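Local structure of immunoreactive 84kD antigen PG93 (Porphyromonas gingivalis, 5M11) at residues L435-F447 with S458-F470. The protein serves as an essential bacterial surface component of the type-IX secretion system and binds zinc and calcium ions. Residues are numbered along the deposited sequence; the frame is centred on the assembly and turned at random.
With ZN (zinc ion), chain G.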
ATOM      1  N   LEU A 435      27.586  -8.523 -11.969  1.00 53.05           N
ATOM      2  CA  LEU A 435      26.186  -8.787 -11.744  1.00 51.79           C
ATOM      3  C   LEU A 435      25.900 -10.269 -11.843  1.00 60.15           C
ATOM      4  O   LEU A 435      25.969 -10.846 -12.923  1.00 62.87           O
ATOM      5  CB  LEU A 435      25.305  -8.001 -12.730  1.00 51.88           C
ATOM      6  CG  LEU A 435      23.791  -8.268 -12.626  1.00 55.40           C
ATOM      7  CD1 LEU A 435      23.176  -7.553 -11.425  1.00 53.75           C
ATOM      8  CD2 LEU A 435      23.088  -7.880 -13.898  1.00 57.09           C
ATOM      9  N   TRP A 436      25.568 -10.880 -10.716  1.00 57.17           N
ATOM     10  CA  TRP A 436      25.140 -12.270 -10.638  1.00 57.68           C
ATOM     11  C   TRP A 436      23.612 -12.301 -10.629  1.00 61.32           C
ATOM     12  O   TRP A 436      22.962 -11.412 -10.055  1.00 62.58           O
ATOM     13  CB  TRP A 436      25.717 -12.932  -9.392  1.00 55.96           C
ATOM     14  CG  TRP A 436      27.190 -13.080  -9.482  1.00 58.11           C
ATOM     15  CD1 TRP A 436      28.128 -12.150  -9.147  1.00 60.87           C
ATOM     16  CD2 TRP A 436      27.903 -14.189 -10.050  1.00 59.74           C
ATOM     17  NE1 TRP A 436      29.388 -12.623  -9.444  1.00 62.08           N
ATOM     18  CE2 TRP A 436      29.279 -13.886  -9.968  1.00 64.03           C
ATOM     19  CE3 TRP A 436      27.510 -15.424 -10.592  1.00 62.28           C
ATOM     20  CZ2 TRP A 436      30.262 -14.760 -10.423  1.00 64.54           C
ATOM     21  CZ3 TRP A 436      28.486 -16.296 -11.037  1.00 65.23           C
ATOM     22  CH2 TRP A 436      29.841 -15.956 -10.967  1.00 66.30           C
ATOM     23  N   GLY A 437      23.049 -13.298 -11.269  1.00 54.71           N
ATOM     24  CA  GLY A 437      21.609 -13.417 -11.325  1.00 53.74           C
ATOM     25  C   GLY A 437      21.184 -14.771 -11.812  1.00 59.43           C
ATOM     26  O   GLY A 437      21.996 -15.546 -12.324  1.00 59.69           O
ATOM     27  N   THR A 438      19.896 -15.057 -11.651  1.00 57.15           N
ATOM     28  CA  THR A 438      19.307 -16.321 -12.057  1.00 58.89           C
ATOM     29  C   THR A 438      18.171 -16.063 -13.067  1.00 64.28           C
ATOM     30  O   THR A 438      17.642 -14.950 -13.145  1.00 62.83           O
ATOM     31  CB  THR A 438      18.852 -17.126 -10.820  1.00 62.23           C
ATOM     32  OG1 THR A 438      17.599 -16.617 -10.352  1.00 70.02           O
ATOM     33  CG2 THR A 438      19.904 -17.157  -9.695  1.00 46.57           C
ATOM     34  N   LEU A 439      17.838 -17.097 -13.866  1.00 63.71           N
ATOM     35  CA  LEU A 439      16.797 -17.102 -14.900  1.00 64.94           C
ATOM     36  C   LEU A 439      15.860 -18.269 -14.673  1.00 70.87           C
ATOM     37  O   LEU A 439      16.297 -19.369 -14.305  1.00 72.14           O
ATOM     38  CB  LEU A 439      17.410 -17.219 -16.308  1.00 66.82           C
ATOM     39  CG  LEU A 439      18.496 -16.232 -16.728  1.00 70.82           C
ATOM     40  CD1 LEU A 439      19.529 -16.909 -17.623  1.00 73.06           C
ATOM     41  CD2 LEU A 439      17.903 -15.037 -17.423  1.00 73.56           C
ATOM     42  N   GLY A 440      14.588 -18.047 -14.939  1.00 67.70           N
ATOM     43  CA  GLY A 440      13.583 -19.089 -14.795  1.00 68.99           C
ATOM     44  C   GLY A 440      13.313 -19.898 -16.050  1.00 71.80           C
ATOM     45  O   GLY A 440      13.410 -19.379 -17.168  1.00 70.35           O
ATOM     46  N   ALA A 441      12.948 -21.184 -15.826  1.00 69.84           N
ATOM     47  CA  ALA A 441      12.558 -22.247 -16.767  1.00 73.59           C
ATOM     48  C   ALA A 441      13.537 -22.443 -17.969  1.00 79.06           C
ATOM     49  O   ALA A 441      13.085 -22.597 -19.106  1.00 81.35           O
ATOM     50  CB  ALA A 441      11.140 -21.996 -17.271  1.00 76.91           C
ATOM     51  N   VAL A 442      14.866 -22.472 -17.704  1.00 74.45           N
ATOM     52  CA  VAL A 442      15.936 -22.673 -18.709  1.00 75.60           C
ATOM     53  C   VAL A 442      17.059 -23.515 -18.108  1.00 80.18           C
ATOM     54  O   VAL A 442      17.220 -23.495 -16.882  1.00 78.78           O
ATOM     55  CB  VAL A 442      16.529 -21.356 -19.302  1.00 77.31           C
ATOM     56  CG1 VAL A 442      15.623 -20.743 -20.357  1.00 79.04           C
ATOM     57  CG2 VAL A 442      16.900 -20.344 -18.224  1.00 73.04           C
ATOM     58  N   GLY A 443      17.847 -24.177 -18.977  1.00 77.49           N
ATOM     59  CA  GLY A 443      19.004 -24.998 -18.611  1.00 77.01           C
ATOM     60  C   GLY A 443      20.084 -24.277 -17.815  1.00 78.13           C
ATOM     61  O   GLY A 443      20.215 -24.516 -16.609  1.00 75.92           O
ATOM     62  N   LYS A 444      20.861 -23.369 -18.481  1.00 73.16           N
ATOM     63  CA  LYS A 444      21.939 -22.562 -17.880  1.00 68.83           C
ATOM     64  C   LYS A 444      21.305 -21.434 -17.049  1.00 71.03           C
ATOM     65  O   LYS A 444      21.271 -20.256 -17.445  1.00 69.77           O
ATOM     66  CB  LYS A 444      22.894 -22.022 -18.959  1.00 70.42           C
ATOM     67  CG  LYS A 444      23.734 -23.079 -19.667  1.00 70.81           C
ATOM     68  CD  LYS A 444      24.330 -22.559 -20.971  1.00 83.25           C
ATOM     69  CE  LYS A 444      25.747 -22.055 -20.805  1.00104.20           C
ATOM     70  NZ  LYS A 444      26.042 -20.885 -21.682  1.00119.54           N
ATOM     71  N   ASN A 445      20.778 -21.847 -15.889  1.00 66.97           N
ATOM     72  CA  ASN A 445      20.017 -21.080 -14.913  1.00 64.80           C
ATOM     73  C   ASN A 445      20.727 -19.857 -14.351  1.00 67.11           C
ATOM     74  O   ASN A 445      20.153 -18.775 -14.367  1.00 65.33           O
ATOM     75  CB  ASN A 445      19.634 -21.998 -13.745  1.00 64.09           C
ATOM     76  CG  ASN A 445      18.287 -22.664 -13.875  1.00 92.36           C
ATOM     77  OD1 ASN A 445      18.100 -23.762 -13.377  1.00 85.80           O
ATOM     78  ND2 ASN A 445      17.297 -22.010 -14.494  1.00 87.60           N
ATOM     79  N   ILE A 446      21.930 -20.056 -13.779  1.00 63.86           N
ATOM     80  CA  ILE A 446      22.749 -19.050 -13.091  1.00 60.75           C
ATOM     81  C   ILE A 446      23.649 -18.308 -14.089  1.00 64.53           C
ATOM     82  O   ILE A 446      24.280 -18.947 -14.931  1.00 66.81           O
ATOM     83  CB  ILE A 446      23.579 -19.770 -11.982  1.00 63.05           C
ATOM     84  CG1 ILE A 446      22.646 -20.523 -10.970  1.00 63.07           C
ATOM     85  CG2 ILE A 446      24.488 -18.777 -11.257  1.00 61.27           C
ATOM     86  CD1 ILE A 446      23.141 -21.841 -10.489  1.00 64.86           C
ATOM     87  N   PHE A 447      23.724 -16.967 -13.987  1.00 58.37           N
ATOM     88  CA  PHE A 447      24.560 -16.174 -14.889  1.00 58.04           C
ATOM     89  C   PHE A 447      25.342 -15.064 -14.156  1.00 60.99           C
ATOM     90  O   PHE A 447      25.053 -14.720 -13.005  1.00 58.86           O
ATOM     91  CB  PHE A 447      23.720 -15.567 -16.052  1.00 60.50           C
ATOM     92  CG  PHE A 447      22.828 -14.399 -15.693  1.00 59.89           C
ATOM     93  CD1 PHE A 447      23.327 -13.104 -15.660  1.00 60.83           C
ATOM     94  CD2 PHE A 447      21.483 -14.592 -15.415  1.00 62.56           C
ATOM     95  CE1 PHE A 447      22.510 -12.030 -15.299  1.00 60.69           C
ATOM     96  CE2 PHE A 447      20.664 -13.514 -15.062  1.00 63.94           C
ATOM     97  CZ  PHE A 447      21.188 -12.242 -14.990  1.00 60.15           C
ATOM     98  N   SER A 458      27.263 -17.981 -18.272  1.00 73.27           N
ATOM     99  CA  SER A 458      26.132 -18.678 -17.657  1.00 72.32           C
ATOM    100  C   SER A 458      26.499 -20.138 -17.434  1.00 75.26           C
ATOM    101  O   SER A 458      27.336 -20.701 -18.158  1.00 76.17           O
ATOM    102  CB  SER A 458      24.851 -18.543 -18.478  1.00 77.36           C
ATOM    103  OG  SER A 458      25.056 -18.878 -19.838  1.00 92.92           O
ATOM    104  N   PHE A 459      25.921 -20.719 -16.380  1.00 69.42           N
ATOM    105  CA  PHE A 459      26.121 -22.106 -15.984  1.00 70.66           C
ATOM    106  C   PHE A 459      24.941 -22.573 -15.129  1.00 73.55           C
ATOM    107  O   PHE A 459      23.997 -21.812 -14.918  1.00 72.35           O
ATOM    108  CB  PHE A 459      27.460 -22.269 -15.223  1.00 71.98           C
ATOM    109  CG  PHE A 459      27.602 -21.466 -13.945  1.00 71.19           C
ATOM    110  CD1 PHE A 459      27.124 -21.962 -12.733  1.00 73.32           C
ATOM    111  CD2 PHE A 459      28.271 -20.251 -13.940  1.00 72.35           C
ATOM    112  CE1 PHE A 459      27.260 -21.230 -11.552  1.00 71.59           C
ATOM    113  CE2 PHE A 459      28.430 -19.532 -12.747  1.00 73.31           C
ATOM    114  CZ  PHE A 459      27.929 -20.035 -11.561  1.00 70.04           C
ATOM    115  N   SER A 460      25.019 -23.815 -14.609  1.00 70.50           N
ATOM    116  CA  SER A 460      24.043 -24.400 -13.692  1.00 70.08           C
ATOM    117  C   SER A 460      24.614 -25.632 -12.996  1.00 77.10           C
ATOM    118  O   SER A 460      25.759 -26.036 -13.251  1.00 78.71           O
ATOM    119  CB  SER A 460      22.749 -24.764 -14.412  1.00 73.66           C
ATOM    120  OG  SER A 460      21.714 -24.881 -13.449  1.00 79.71           O
ATOM    121  N   TYR A 461      23.804 -26.227 -12.111  1.00 73.47           N
ATOM    122  CA  TYR A 461      24.110 -27.470 -11.421  1.00 74.56           C
ATOM    123  C   TYR A 461      22.920 -28.404 -11.676  1.00 83.10           C
ATOM    124  O   TYR A 461      21.796 -27.980 -11.416  1.00 83.24           O
ATOM    125  CB  TYR A 461      24.372 -27.214  -9.937  1.00 72.96           C
ATOM    126  CG  TYR A 461      25.413 -26.143  -9.683  1.00 71.75           C
ATOM    127  CD1 TYR A 461      26.772 -26.407  -9.846  1.00 73.60           C
ATOM    128  CD2 TYR A 461      25.038 -24.860  -9.272  1.00 69.93           C
ATOM    129  CE1 TYR A 461      27.735 -25.425  -9.607  1.00 72.18           C
ATOM    130  CE2 TYR A 461      25.992 -23.873  -9.020  1.00 68.60           C
ATOM    131  CZ  TYR A 461      27.340 -24.164  -9.174  1.00 78.32           C
ATOM    132  OH  TYR A 461      28.286 -23.205  -8.909  1.00 79.72           O
ATOM    133  N   PRO A 462      23.112 -29.612 -12.272  1.00 83.29           N
ATOM    134  CA  PRO A 462      21.958 -30.478 -12.634  1.00 86.42           C
ATOM    135  C   PRO A 462      20.810 -30.579 -11.612  1.00 90.26           C
ATOM    136  O   PRO A 462      19.643 -30.615 -12.019  1.00 91.29           O
ATOM    137  CB  PRO A 462      22.595 -31.851 -12.838  1.00 91.26           C
ATOM    138  CG  PRO A 462      23.998 -31.578 -13.216  1.00 94.65           C
ATOM    139  CD  PRO A 462      24.389 -30.215 -12.707  1.00 86.44           C
ATOM    140  N   ASP A 463      21.135 -30.613 -10.306  1.00 85.75           N
ATOM    141  CA  ASP A 463      20.172 -30.680  -9.197  1.00 85.52           C
ATOM    142  C   ASP A 463      19.232 -29.411  -9.147  1.00 85.51           C
ATOM    143  O   ASP A 463      18.088 -29.539  -8.722  1.00 85.40           O
ATOM    144  CB  ASP A 463      20.892 -30.913  -7.835  1.00 86.52           C
ATOM    145  CG  ASP A 463      22.379 -30.553  -7.786  1.00 94.93           C
ATOM    146  OD1 ASP A 463      23.216 -31.398  -8.203  1.00 96.52           O
ATOM    147  OD2 ASP A 463      22.701 -29.426  -7.348  1.00 97.09           O
ATOM    148  N   VAL A 464      19.699 -28.228  -9.615  1.00 79.00           N
ATOM    149  CA  VAL A 464      18.912 -26.972  -9.650  1.00 76.50           C
ATOM    150  C   VAL A 464      18.546 -26.517 -11.095  1.00 80.59           C
ATOM    151  O   VAL A 464      17.767 -25.573 -11.232  1.00 78.55           O
ATOM    152  CB  VAL A 464      19.568 -25.779  -8.895  1.00 76.66           C
ATOM    153  CG1 VAL A 464      19.537 -25.977  -7.387  1.00 75.80           C
ATOM    154  CG2 VAL A 464      20.977 -25.472  -9.405  1.00 75.40           C
ATOM    155  N   ALA A 465      19.110 -27.149 -12.154  1.00 78.17           N
ATOM    156  CA  ALA A 465      18.831 -26.763 -13.538  1.00 78.31           C
ATOM    157  C   ALA A 465      17.371 -27.022 -13.931  1.00 85.96           C
ATOM    158  O   ALA A 465      16.745 -27.983 -13.464  1.00 87.79           O
ATOM    159  CB  ALA A 465      19.765 -27.477 -14.495  1.00 80.90           C
ATOM    160  N   ASN A 466      16.832 -26.092 -14.756  1.00 83.16           N
ATOM    161  CA  ASN A 466      15.496 -26.032 -15.375  1.00 84.51           C
ATOM    162  C   ASN A 466      14.342 -25.775 -14.395  1.00 87.58           C
ATOM    163  O   ASN A 466      13.190 -25.806 -14.832  1.00 89.15           O
ATOM    164  CB  ASN A 466      15.215 -27.283 -16.201  1.00 86.32           C
ATOM    165  CG  ASN A 466      16.086 -27.381 -17.422  1.00110.07           C
ATOM    166  OD1 ASN A 466      16.011 -26.541 -18.322  1.00109.05           O
ATOM    167  ND2 ASN A 466      16.928 -28.413 -17.487  1.00101.48           N
ATOM    168  N   LEU A 467      14.624 -25.442 -13.114  1.00 82.40           N
ATOM    169  CA  LEU A 467      13.547 -25.146 -12.160  1.00 82.38           C
ATOM    170  C   LEU A 467      12.828 -23.869 -12.570  1.00 85.45           C
ATOM    171  O   LEU A 467      13.459 -22.945 -13.083  1.00 83.98           O
ATOM    172  CB  LEU A 467      14.000 -25.088 -10.685  1.00 80.28           C
ATOM    173  CG  LEU A 467      15.058 -24.065 -10.234  1.00 82.08           C
ATOM    174  CD1 LEU A 467      14.413 -22.744  -9.814  1.00 80.21           C
ATOM    175  CD2 LEU A 467      15.822 -24.605  -9.030  1.00 83.98           C
ATOM    176  N   ALA A 468      11.503 -23.850 -12.376  1.00 83.14           N
ATOM    177  CA  ALA A 468      10.595 -22.765 -12.734  1.00 82.38           C
ATOM    178  C   ALA A 468      11.069 -21.381 -12.248  1.00 81.74           C
ATOM    179  O   ALA A 468      11.222 -20.484 -13.074  1.00 80.83           O
ATOM    180  CB  ALA A 468       9.206 -23.053 -12.191  1.00 85.22           C
ATOM    181  N   SER A 469      11.295 -21.197 -10.935  1.00 75.46           N
ATOM    182  CA  SER A 469      11.694 -19.889 -10.434  1.00 71.71           C
ATOM    183  C   SER A 469      12.449 -19.938  -9.126  1.00 73.40           C
ATOM    184  O   SER A 469      12.084 -20.676  -8.203  1.00 73.79           O
ATOM    185  CB  SER A 469      10.470 -19.001 -10.247  1.00 75.37           C
ATOM    186  OG  SER A 469      10.805 -17.761  -9.649  1.00 84.19           O
ATOM    187  N   PHE A 470      13.500 -19.108  -9.062  1.00 66.92           N
ATOM    188  CA  PHE A 470      14.312 -18.854  -7.884  1.00 64.57           C
ATOM    189  C   PHE A 470      13.703 -17.652  -7.177  1.00 68.04           C
ATOM    190  O   PHE A 470      12.813 -17.000  -7.733  1.00 68.24           O
ATOM    191  CB  PHE A 470      15.780 -18.588  -8.268  1.00 65.00           C
ATOM    192  CG  PHE A 470      16.648 -19.786  -8.583  1.00 67.73           C
ATOM    193  CD1 PHE A 470      17.250 -20.516  -7.565  1.00 71.01           C
ATOM    194  CD2 PHE A 470      16.935 -20.130  -9.901  1.00 71.06           C
ATOM    195  CE1 PHE A 470      18.102 -21.591  -7.862  1.00 73.46           C
ATOM    196  CE2 PHE A 470      17.754 -21.225 -10.198  1.00 74.98           C
ATOM    197  CZ  PHE A 470      18.338 -21.945  -9.179  1.00 73.10           C
TER
HETATM  198 ZN    ZN G 806      24.260 -30.286  -6.271  1.00113.53          ZN
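With chi1 at 60°, the ring of Phe-459 rises between its own backbone N and carbonyl carbon, while Ile-446 turns CG1 opposite its carbonyl carbon (chi1 -58°); this puts CG2, anti to the backbone N, 3.7 Å from CZ of Phe-459, and CD1, at the end of CG1, meets CD2 of Tyr-461 at 3.8 Å. CE2 of Phe-459 meets CZ3 of Trp-436 at 3.7 Å, the two rims touching. Beneath these side chains the backbones pair antiparallel: N of Phe-459 gives a nearly straight hydrogen bond (172°) to O of Ile-446, and N of Ile-446 returns one to O of Phe-459. A classic beta bulge sets two residues, Asn-445 and Ile-446, opposite the single Phe-459. From the bulge the Asn-445 amide lies at the edge of the Phe-470 ring; its OD1 takes a weak hydrogen bond from N of Asn-466 in the type II turn Val-464 to Leu-467, but lies 2.8 Å from the acceptor O of Val-464, so the placing of OD1 and ND2 is doubtful. The Phe-470 ring has Thr-438 CG2 over one face and Leu-467 CD1 over the opposite one. The exposed Lys-444 hydrogen-bonds through NZ to Ser-458 OG at 2.9 Å. Farther along, N of Ala-441 hydrogen-bonds to O of Leu-467 (3.3 Å). Asp-463 binds zinc through both carboxylate oxygens, OD2 at 2.1 Å, together with His-514, whose ring stacks on Tyr-461; the tyrosine OH hydrogen-bonds to Asp-512, a calcium ligand. In this beta-propeller architecture, the contact joins strands 435-439, 446-450 and 455-459 of one four-stranded blade and, through loop 460-468, the next blade's first strand, 469-475; Ile-446 and Phe-459 pack on Phe-500 of strand 497-501, and Phe-470 on strand 481-485.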